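Local coordinates for protein RTX toxin RtxA (Vibrio vulnificus MO6-24/O, PDB 6IMP) that is a Vibrio virulence toxin whose alpha/beta hydrolase fold domain probably acts as a hydrolytic effector on an unidentified substrate, at residues A[120-125]-A[293-298]; A[53-58]-A[80-85]; A[172-177]-A[185-190]; A[104-109]-A[113-118]. One frame throughout, in Å; residues are numbered along the deposited sequence.

Interaction 1: A[120-125]-A[293-298]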
# COMPACT_ATOMS: atom_id res chain seq x y z
N ARG A 120 -4.82 5.86 10.35
CA ARG A 120 -4.99 4.78 11.33
C ARG A 120 -6.12 5.08 12.32
O ARG A 120 -6.96 4.21 12.61
CB ARG A 120 -3.68 4.47 12.06
CG ARG A 120 -3.12 5.58 12.94
CD ARG A 120 -1.71 5.24 13.41
NE ARG A 120 -0.87 6.44 13.44
CZ ARG A 120 -0.47 7.08 14.55
NH1 ARG A 120 -0.79 6.62 15.76
NH2 ARG A 120 0.28 8.19 14.43
N ASN A 121 -6.18 6.33 12.77
CA ASN A 121 -7.17 6.76 13.76
C ASN A 121 -8.57 6.35 13.34
O ASN A 121 -9.31 5.75 14.12
CB ASN A 121 -7.09 8.27 13.94
CG ASN A 121 -7.63 8.72 15.29
OD1 ASN A 121 -7.48 8.02 16.29
ND2 ASN A 121 -8.24 9.90 15.32
N HIS A 122 -8.91 6.63 12.08
CA HIS A 122 -10.28 6.44 11.57
C HIS A 122 -10.74 4.98 11.68
O HIS A 122 -11.92 4.72 11.91
CB HIS A 122 -10.39 6.92 10.12
CG HIS A 122 -10.17 8.39 9.94
ND1 HIS A 122 -11.18 9.32 10.05
CD2 HIS A 122 -9.06 9.09 9.58
CE1 HIS A 122 -10.70 10.53 9.79
NE2 HIS A 122 -9.42 10.41 9.50
N TYR A 123 -9.81 4.03 11.54
CA TYR A 123 -10.13 2.60 11.71
C TYR A 123 -10.16 2.21 13.20
O TYR A 123 -11.07 1.49 13.64
CB TYR A 123 -9.11 1.69 10.99
CG TYR A 123 -9.23 1.59 9.47
CD1 TYR A 123 -10.27 0.90 8.86
CD2 TYR A 123 -8.22 2.10 8.64
CE1 TYR A 123 -10.34 0.77 7.48
CE2 TYR A 123 -8.27 1.98 7.26
CZ TYR A 123 -9.33 1.32 6.68
OH TYR A 123 -9.37 1.20 5.30
N GLN A 124 -9.15 2.65 13.95
CA GLN A 124 -9.02 2.29 15.37
C GLN A 124 -10.27 2.69 16.19
O GLN A 124 -10.80 1.88 16.95
CB GLN A 124 -7.74 2.91 15.96
CG GLN A 124 -6.44 2.28 15.44
CD GLN A 124 -5.18 2.93 16.02
OE1 GLN A 124 -4.63 3.87 15.44
NE2 GLN A 124 -4.70 2.40 17.15
N LYS A 125 -10.74 3.93 15.98
CA LYS A 125 -12.02 4.44 16.54
C LYS A 125 -13.23 3.54 16.46
O LYS A 125 -14.18 3.68 17.23
CB LYS A 125 -12.47 5.67 15.76
CG LYS A 125 -11.92 6.98 16.30
CD LYS A 125 -12.09 8.11 15.30
CE LYS A 125 -13.44 8.81 15.44
NZ LYS A 125 -13.57 9.91 14.45
N ARG A 293 -9.22 13.85 5.57
CA ARG A 293 -10.49 14.34 5.01
C ARG A 293 -11.27 13.21 4.29
O ARG A 293 -12.48 13.05 4.50
CB ARG A 293 -10.25 15.54 4.04
CG ARG A 293 -10.04 16.91 4.71
CD ARG A 293 -11.31 17.78 4.74
NE ARG A 293 -11.71 18.31 3.42
CZ ARG A 293 -12.83 19.00 3.17
NH1 ARG A 293 -13.86 18.41 2.55
NH2 ARG A 293 -12.93 20.28 3.53
N LEU A 294 -10.57 12.40 3.50
CA LEU A 294 -11.20 11.29 2.77
C LEU A 294 -11.67 10.18 3.70
O LEU A 294 -12.80 9.68 3.58
CB LEU A 294 -10.23 10.73 1.72
CG LEU A 294 -10.68 9.46 0.97
CD1 LEU A 294 -10.34 9.55 -0.50
CD2 LEU A 294 -10.03 8.23 1.57
N MET A 295 -10.80 9.76 4.62
CA MET A 295 -11.13 8.66 5.53
C MET A 295 -12.32 9.03 6.42
O MET A 295 -13.23 8.22 6.61
CB MET A 295 -9.91 8.25 6.36
CG MET A 295 -8.89 7.40 5.60
SD MET A 295 -9.56 5.96 4.73
CE MET A 295 -10.10 4.93 6.10
N GLY A 296 -12.35 10.28 6.90
CA GLY A 296 -13.50 10.80 7.65
C GLY A 296 -14.83 10.46 6.98
O GLY A 296 -15.71 9.81 7.58
N GLN A 297 -14.96 10.87 5.72
CA GLN A 297 -16.20 10.72 4.99
C GLN A 297 -16.51 9.26 4.71
O GLN A 297 -17.64 8.81 4.86
CB GLN A 297 -16.16 11.49 3.68
CG GLN A 297 -17.51 11.59 3.01
CD GLN A 297 -17.43 12.07 1.58
OE1 GLN A 297 -16.85 13.12 1.29
NE2 GLN A 297 -18.02 11.31 0.67
N TYR A 298 -15.49 8.51 4.28
CA TYR A 298 -15.71 7.17 3.75
C TYR A 298 -15.46 6.03 4.76
O TYR A 298 -15.93 4.91 4.54
CB TYR A 298 -14.89 6.97 2.48
CG TYR A 298 -15.38 7.79 1.30
CD1 TYR A 298 -16.39 7.31 0.47
CD2 TYR A 298 -14.83 9.04 1.02
CE1 TYR A 298 -16.83 8.05 -0.62
CE2 TYR A 298 -15.27 9.79 -0.07
CZ TYR A 298 -16.27 9.29 -0.88
OH TYR A 298 -16.69 10.05 -1.95
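His122 lays one face of its imidazole against Met295 CB and the backbone N of Gly296, and this is the tight part of the contact. Met295 CB sits over the ring, 3.7 Å from its centroid and 21° off the normal, in a CH-pi contact displaced toward the CD2 rim. Over the same face, at the CE1 corner, comes the backbone of Gly296, its N 3.3 Å from His122 CE1. The polar NE2 of His122 is taken up by Asn292 OD1, about one turn earlier in helix 291-302, which helps to fix the rotation of the ring. Deeper in, Met295 bends at both chi2 (-51°) and chi3, folding its end round to meet Tyr123, where CE lies 3.7 Å from Tyr123 CE2. Toward solvent the contact thins out: Gly296 is exposed at its rim, and His122 itself is partly exposed, whereas Tyr123 and Met295 are buried. The two helical segments run nearly parallel, 19° apart, with their axes 9.6 Å from each other. Tyr123 and Met295 both also rest on Ile302 later in helix 291-302, while Tyr123 and Arg120 lean on Met130 of strand 129-133, so helices 112-124 and 291-302 pack side by side against the central sheet.

Interaction 2: A[53-58]-A[80-85]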
# COMPACT_ATOMS: atom_id res chain seq x y z
N ILE A 53 6.50 15.22 14.97
CA ILE A 53 5.14 15.08 15.50
C ILE A 53 4.64 13.65 15.31
O ILE A 53 4.09 13.05 16.22
CB ILE A 53 4.18 16.06 14.80
CG1 ILE A 53 4.59 17.51 15.10
CG2 ILE A 53 2.73 15.82 15.25
CD1 ILE A 53 4.30 18.47 13.97
N THR A 54 4.85 13.13 14.11
CA THR A 54 4.41 11.78 13.77
C THR A 54 4.99 10.78 14.76
O THR A 54 4.29 9.87 15.22
CB THR A 54 4.84 11.38 12.34
OG1 THR A 54 4.56 12.46 11.44
CG2 THR A 54 4.10 10.13 11.88
N GLN A 55 6.27 10.96 15.09
CA GLN A 55 6.98 10.04 15.97
C GLN A 55 6.41 10.13 17.38
O GLN A 55 6.03 9.12 17.97
CB GLN A 55 8.50 10.34 15.96
CG GLN A 55 9.39 9.30 16.64
CD GLN A 55 9.03 7.86 16.30
OE1 GLN A 55 9.58 7.27 15.37
NE2 GLN A 55 8.10 7.28 17.06
N THR A 56 6.31 11.36 17.90
CA THR A 56 5.79 11.60 19.25
C THR A 56 4.40 10.95 19.43
O THR A 56 4.19 10.17 20.36
CB THR A 56 5.74 13.11 19.61
OG1 THR A 56 5.18 13.84 18.52
CG2 THR A 56 7.13 13.65 19.88
N LEU A 57 3.49 11.22 18.49
CA LEU A 57 2.18 10.57 18.50
C LEU A 57 2.28 9.04 18.57
O LEU A 57 1.39 8.38 19.12
CB LEU A 57 1.38 10.95 17.25
CG LEU A 57 1.00 12.41 17.02
CD1 LEU A 57 0.16 12.49 15.75
CD2 LEU A 57 0.25 13.00 18.21
N LEU A 58 3.34 8.50 17.97
CA LEU A 58 3.59 7.05 17.93
C LEU A 58 4.23 6.53 19.20
O LEU A 58 3.97 5.40 19.60
CB LEU A 58 4.50 6.69 16.76
CG LEU A 58 3.86 6.63 15.37
CD1 LEU A 58 4.92 6.79 14.30
CD2 LEU A 58 3.10 5.32 15.18
N THR A 80 9.98 -2.75 8.91
CA THR A 80 9.70 -2.12 10.19
C THR A 80 8.45 -1.26 10.14
O THR A 80 8.22 -0.53 9.18
CB THR A 80 10.88 -1.25 10.60
OG1 THR A 80 11.09 -0.25 9.61
CG2 THR A 80 12.12 -2.10 10.74
N GLY A 81 7.65 -1.37 11.19
CA GLY A 81 6.64 -0.35 11.50
C GLY A 81 5.86 -0.69 12.76
O GLY A 81 6.40 -1.23 13.72
N TYR A 82 4.57 -0.36 12.75
CA TYR A 82 3.72 -0.60 13.91
C TYR A 82 2.51 -1.46 13.58
O TYR A 82 2.09 -1.58 12.42
CB TYR A 82 3.26 0.71 14.54
CG TYR A 82 4.39 1.65 14.91
CD1 TYR A 82 5.11 2.32 13.94
CD2 TYR A 82 4.72 1.89 16.25
CE1 TYR A 82 6.13 3.20 14.27
CE2 TYR A 82 5.73 2.78 16.59
CZ TYR A 82 6.44 3.42 15.60
OH TYR A 82 7.47 4.30 15.94
N TYR A 83 2.01 -2.12 14.61
CA TYR A 83 0.67 -2.67 14.63
C TYR A 83 -0.15 -1.79 15.55
O TYR A 83 0.11 -1.75 16.75
CB TYR A 83 0.71 -4.08 15.18
CG TYR A 83 -0.59 -4.81 15.03
CD1 TYR A 83 -0.88 -5.52 13.88
CD2 TYR A 83 -1.53 -4.80 16.06
CE1 TYR A 83 -2.08 -6.20 13.74
CE2 TYR A 83 -2.73 -5.48 15.93
CZ TYR A 83 -3.00 -6.18 14.77
OH TYR A 83 -4.19 -6.86 14.63
N HIS A 84 -1.11 -1.05 14.99
CA HIS A 84 -2.03 -0.25 15.81
C HIS A 84 -3.36 -0.99 16.02
O HIS A 84 -3.91 -1.54 15.07
CB HIS A 84 -2.34 1.08 15.13
CG HIS A 84 -1.17 1.73 14.45
ND1 HIS A 84 -0.27 2.53 15.12
CD2 HIS A 84 -0.85 1.82 13.14
CE1 HIS A 84 0.59 3.04 14.26
NE2 HIS A 84 0.26 2.62 13.05
N GLN A 85 -3.90 -0.93 17.24
CA GLN A 85 -5.13 -1.68 17.58
C GLN A 85 -6.28 -0.83 18.14
O GLN A 85 -6.08 0.30 18.60
CB GLN A 85 -4.84 -2.86 18.53
CG GLN A 85 -4.21 -2.50 19.85
CD GLN A 85 -3.09 -3.45 20.22
OE1 GLN A 85 -3.28 -4.67 20.27
NE2 GLN A 85 -1.89 -2.91 20.43
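Helix segment 53-58 passes strand 80-84 at 48°, their axes 11.8 Å apart, and the backbones come nearest at Leu58 and Tyr82, whose CA atoms are 8.6 Å from each other. Leu58 carries most of the contact. Its CD2 methyl stands almost exactly over the middle of the Tyr82 ring, 3.6 Å from the centroid and 3° off the normal, a CH-pi contact nearly centred on the ring. The other branch reaches toward the hydroxyl half of the same ring, with Leu58 CD1 3.8 Å from Tyr82 CE1. The CD2 methyl is shared: it also meets His84 at the edge of the imidazole, in the ring plane, 3.5 Å from His84 CE1. Two strand residues on one side of the sheet thus receive one leucine, by a face and by an edge. The phenol end is polar. Gln55 starts off away from the strand, but its chain bends at chi2 (44°) and swings the amide back, so that NE2 donates to Tyr82 OH at 3.2 Å in a fairly straight bond, the oxygen lying in the amide plane. His84 ND1 is held by Ser67 OG. Strand 78-84 runs between strands 67-73 and 129-133, and helix 112-124 borders the contact: Glu113 touches both Leu58 and Tyr82, and Arg120 and Gln124 touch His84.

Interaction 3: A[172-177]-A[185-190]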
# COMPACT_ATOMS: atom_id res chain seq x y z
N ILE A 172 -9.72 -9.88 7.49
CA ILE A 172 -8.74 -8.91 6.98
C ILE A 172 -9.27 -8.17 5.77
O ILE A 172 -9.99 -8.75 4.95
CB ILE A 172 -7.40 -9.60 6.59
CG1 ILE A 172 -6.80 -10.32 7.80
CG2 ILE A 172 -6.40 -8.57 6.06
CD1 ILE A 172 -5.68 -11.28 7.45
N ILE A 173 -8.90 -6.90 5.65
CA ILE A 173 -8.96 -6.20 4.37
C ILE A 173 -7.62 -5.56 4.00
O ILE A 173 -6.75 -5.33 4.86
CB ILE A 173 -10.07 -5.12 4.32
CG1 ILE A 173 -9.98 -4.20 5.54
CG2 ILE A 173 -11.43 -5.80 4.22
CD1 ILE A 173 -10.79 -2.93 5.42
N ILE A 174 -7.48 -5.29 2.71
CA ILE A 174 -6.24 -4.75 2.19
C ILE A 174 -6.54 -3.34 1.75
O ILE A 174 -7.29 -3.11 0.81
CB ILE A 174 -5.66 -5.62 1.04
CG1 ILE A 174 -5.50 -7.07 1.52
CG2 ILE A 174 -4.29 -5.09 0.64
CD1 ILE A 174 -5.19 -8.08 0.43
N HIS A 175 -6.02 -2.40 2.52
CA HIS A 175 -6.10 -0.99 2.19
C HIS A 175 -4.86 -0.65 1.40
O HIS A 175 -3.77 -0.51 1.95
CB HIS A 175 -6.16 -0.15 3.47
CG HIS A 175 -6.44 1.31 3.24
ND1 HIS A 175 -7.00 2.12 4.20
CD2 HIS A 175 -6.25 2.09 2.15
CE1 HIS A 175 -7.14 3.34 3.71
NE2 HIS A 175 -6.69 3.35 2.47
N GLY A 176 -5.03 -0.57 0.09
CA GLY A 176 -3.93 -0.22 -0.81
C GLY A 176 -4.03 1.22 -1.27
O GLY A 176 -4.84 1.53 -2.15
N TYR A 177 -3.26 2.09 -0.65
CA TYR A 177 -3.23 3.51 -1.03
C TYR A 177 -2.28 3.55 -2.22
O TYR A 177 -1.28 2.84 -2.24
CB TYR A 177 -2.93 4.39 0.20
CG TYR A 177 -2.59 5.85 -0.09
CD1 TYR A 177 -3.52 6.71 -0.69
CD2 TYR A 177 -1.40 6.40 0.34
CE1 TYR A 177 -3.20 8.03 -0.95
CE2 TYR A 177 -1.09 7.72 0.10
CZ TYR A 177 -2.00 8.53 -0.55
OH TYR A 177 -1.69 9.84 -0.78
N ALA A 185 -3.40 -5.23 -4.94
CA ALA A 185 -4.04 -6.11 -5.91
C ALA A 185 -3.30 -7.42 -6.04
O ALA A 185 -3.92 -8.47 -5.98
CB ALA A 185 -4.18 -5.42 -7.27
N ASP A 186 -1.97 -7.38 -6.17
CA ASP A 186 -1.18 -8.62 -6.27
C ASP A 186 -1.31 -9.49 -5.00
O ASP A 186 -1.46 -10.71 -5.09
CB ASP A 186 0.29 -8.35 -6.59
CG ASP A 186 1.00 -9.56 -7.23
OD1 ASP A 186 0.65 -10.72 -6.91
OD2 ASP A 186 1.89 -9.35 -8.07
N LEU A 187 -1.27 -8.86 -3.83
CA LEU A 187 -1.48 -9.60 -2.59
C LEU A 187 -2.85 -10.28 -2.64
O LEU A 187 -2.96 -11.49 -2.45
CB LEU A 187 -1.39 -8.70 -1.36
CG LEU A 187 -1.39 -9.45 -0.02
CD1 LEU A 187 -0.19 -10.37 0.11
CD2 LEU A 187 -1.40 -8.47 1.14
N ALA A 188 -3.88 -9.51 -2.96
CA ALA A 188 -5.23 -10.05 -2.98
C ALA A 188 -5.27 -11.33 -3.82
O ALA A 188 -5.85 -12.33 -3.41
CB ALA A 188 -6.22 -9.02 -3.51
N ARG A 189 -4.60 -11.29 -4.96
CA ARG A 189 -4.52 -12.44 -5.87
C ARG A 189 -3.87 -13.62 -5.17
O ARG A 189 -4.50 -14.66 -4.94
CB ARG A 189 -3.74 -12.08 -7.14
CG ARG A 189 -3.51 -13.25 -8.09
CD ARG A 189 -3.18 -12.75 -9.49
NE ARG A 189 -1.82 -12.20 -9.59
CZ ARG A 189 -1.39 -11.40 -10.57
NH1 ARG A 189 -2.21 -11.02 -11.55
NH2 ARG A 189 -0.15 -10.95 -10.56
N TYR A 190 -2.61 -13.43 -4.78
CA TYR A 190 -1.86 -14.47 -4.10
C TYR A 190 -2.63 -15.13 -2.94
O TYR A 190 -2.55 -16.34 -2.77
CB TYR A 190 -0.50 -13.93 -3.63
CG TYR A 190 0.12 -14.70 -2.50
CD1 TYR A 190 -0.17 -14.38 -1.19
CD2 TYR A 190 1.01 -15.74 -2.73
CE1 TYR A 190 0.39 -15.07 -0.13
CE2 TYR A 190 1.57 -16.45 -1.68
CZ TYR A 190 1.26 -16.11 -0.38
OH TYR A 190 1.81 -16.78 0.69
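Ahead of Ile174, through which this strand meets Leu187 and Ala188, comes Ile172, packed on Phe158 of helix 147-164; Leu187 leans on the same residue, so both segments pack on one phenylalanine. Ile174 then makes the contact with a single methyl. Its CG1 branch turns beside the backbone N (chi1 -54°) and runs on extended, carrying CD1 out from the sheet to the helix. There CD1 lies 3.9 Å from Leu187 CD2 and 4.2 Å from Ala188 CB, an apolar fit of side chains, one branched and one small. The same methyl also comes close to the backbone N of Ala188. This is the beta-alpha half of a beta-alpha-beta unit that continues into strand 200-204, and the sharp turn joining strand to helix carries a GxSxG pattern (Gly176, Ser178, Gly180), consistent with the nucleophile elbow of alpha/beta hydrolases. Next along the strand, His175 meets Phe104 edge-to-face and bonds through NE2 to Asp204 OD2. Gly176 has no side chain to bring to the helix. Tyr177 closes the strand, resting on Phe104 while its hydroxyl is bonded to the backbone oxygen of His288.

Interaction 4: A[104-109]-A[113-118]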
# COMPACT_ATOMS: atom_id res chain seq x y z
N PHE A 104 -2.66 -2.33 5.85
CA PHE A 104 -2.37 -1.09 5.12
C PHE A 104 -1.11 -1.23 4.28
O PHE A 104 -0.02 -1.50 4.80
CB PHE A 104 -2.18 0.10 6.08
CG PHE A 104 -1.99 1.42 5.37
CD1 PHE A 104 -2.96 1.89 4.48
CD2 PHE A 104 -0.84 2.16 5.54
CE1 PHE A 104 -2.77 3.07 3.79
CE2 PHE A 104 -0.65 3.35 4.86
CZ PHE A 104 -1.62 3.81 3.98
N LEU A 105 -1.24 -0.98 2.98
CA LEU A 105 -0.05 -0.89 2.13
C LEU A 105 0.18 0.55 1.72
O LEU A 105 -0.53 1.07 0.88
CB LEU A 105 -0.15 -1.79 0.91
CG LEU A 105 -0.01 -3.30 1.21
CD1 LEU A 105 -0.57 -4.11 0.05
CD2 LEU A 105 1.43 -3.71 1.49
N HIS A 106 1.19 1.18 2.30
CA HIS A 106 1.56 2.53 1.90
C HIS A 106 1.96 2.58 0.45
O HIS A 106 2.16 1.55 -0.19
CB HIS A 106 2.69 3.06 2.76
CG HIS A 106 4.03 2.53 2.38
ND1 HIS A 106 4.80 3.11 1.39
CD2 HIS A 106 4.79 1.54 2.91
CE1 HIS A 106 5.96 2.48 1.32
NE2 HIS A 106 5.98 1.53 2.23
N GLY A 107 2.07 3.79 -0.08
CA GLY A 107 2.51 4.01 -1.44
C GLY A 107 3.81 4.80 -1.47
O GLY A 107 4.64 4.69 -0.57
N SER A 108 3.96 5.62 -2.51
CA SER A 108 5.24 6.20 -2.89
C SER A 108 5.53 7.51 -2.19
O SER A 108 4.62 8.26 -1.88
CB SER A 108 5.25 6.46 -4.40
OG SER A 108 6.54 6.83 -4.83
N GLY A 109 6.81 7.79 -1.98
CA GLY A 109 7.26 9.16 -1.71
C GLY A 109 7.50 9.54 -0.26
O GLY A 109 7.98 10.64 0.01
N GLU A 113 4.87 5.52 8.15
CA GLU A 113 4.53 6.24 9.37
C GLU A 113 3.69 7.47 9.03
O GLU A 113 2.55 7.60 9.46
CB GLU A 113 5.81 6.65 10.12
CG GLU A 113 6.41 5.56 11.01
CD GLU A 113 6.93 4.36 10.23
OE1 GLU A 113 7.56 4.55 9.17
OE2 GLU A 113 6.71 3.21 10.70
N GLU A 114 4.25 8.31 8.17
CA GLU A 114 3.58 9.51 7.72
C GLU A 114 2.27 9.17 7.04
O GLU A 114 1.24 9.77 7.34
CB GLU A 114 4.47 10.27 6.73
CG GLU A 114 5.78 10.76 7.29
CD GLU A 114 5.60 11.75 8.43
OE1 GLU A 114 4.79 12.69 8.29
OE2 GLU A 114 6.27 11.58 9.47
N GLN A 115 2.30 8.21 6.13
CA GLN A 115 1.14 7.92 5.29
C GLN A 115 -0.00 7.31 6.08
O GLN A 115 -1.16 7.52 5.76
CB GLN A 115 1.53 7.01 4.11
CG GLN A 115 2.44 7.69 3.08
CD GLN A 115 2.74 6.82 1.87
OE1 GLN A 115 1.85 6.19 1.32
NE2 GLN A 115 4.01 6.82 1.43
N ALA A 116 0.32 6.58 7.15
CA ALA A 116 -0.71 5.93 7.96
C ALA A 116 -1.29 6.86 9.02
O ALA A 116 -2.38 6.61 9.53
CB ALA A 116 -0.15 4.67 8.61
N SER A 117 -0.60 7.96 9.30
CA SER A 117 -0.90 8.78 10.48
C SER A 117 -2.27 9.43 10.39
O SER A 117 -3.07 9.35 11.31
CB SER A 117 0.18 9.84 10.68
OG SER A 117 0.08 10.86 9.70
N GLU A 118 -2.56 10.02 9.24
CA GLU A 118 -3.89 10.52 8.95
C GLU A 118 -4.95 9.41 8.78
O GLU A 118 -6.13 9.71 8.78
CB GLU A 118 -3.86 11.41 7.70
CG GLU A 118 -3.11 12.74 7.85
CD GLU A 118 -2.97 13.49 6.53
OE1 GLU A 118 -4.01 13.81 5.89
OE2 GLU A 118 -1.82 13.78 6.12
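Gly107 N donates to Gln115 OE1 at 2.8 Å with an N-H...O angle of 163°, and the other end of the same amide bonds back to the same residue, Gln115 NE2 lying 3.0 Å from Gly107 O. That second donor comes from well above the carbonyl plane. The setting is the turn after strand 101-105 that leads into helix 112-124, the strand-turn-helix start of a beta-alpha-beta unit; in alpha/beta hydrolases a His-Gly pair at this place commonly belongs to the oxyanion-hole loop, and the same may hold here. Receiving at one end and donating at the other, the amide is fixed in rotation and its O and N ends are told apart. The chain beyond CG is extended (chi2 -176°), which is what carries the amide from the helix to the loop. His106 ND1 also points at Gly107 O, in the carbonyl plane, but at 2.5 Å that bond is doubtfully short. The His106 ring stands nearly perpendicular to the Gln115 amide, and its NE2 is bonded to Leu135 N. Tyr177, from the neighbouring strand, touches Gln115 as well. On the strand side the contact is apolar: the Phe104 ring meets the helix at Ala116, with Phe104 CE2 4.0 Å from Ala116 CB.

In the fold
Interactions 3 and 4 are buried near the middle of the chain and join adjacent strands of the sheet, 172-177 and 101-105, to the helices that follow them; the strands are themselves bonded, His175 O with Leu105 N. Their chemistry differs: interaction 3 joins apolar side chains, while interaction 4 ties a loop with a pair of hydrogen bonds from one side-chain amide. Interactions 1 and 2 lie farther out, their centres about 16 and 17 Å from the centre of the chain. Interaction 2 is still buried and mixes CH-pi packing with one hydrogen bond; interaction 1 is partly open to solvent. Helix 112-124 serves both 1 and 4, and touches interaction 2 through Glu113, Glu114, Arg120 and Gln124.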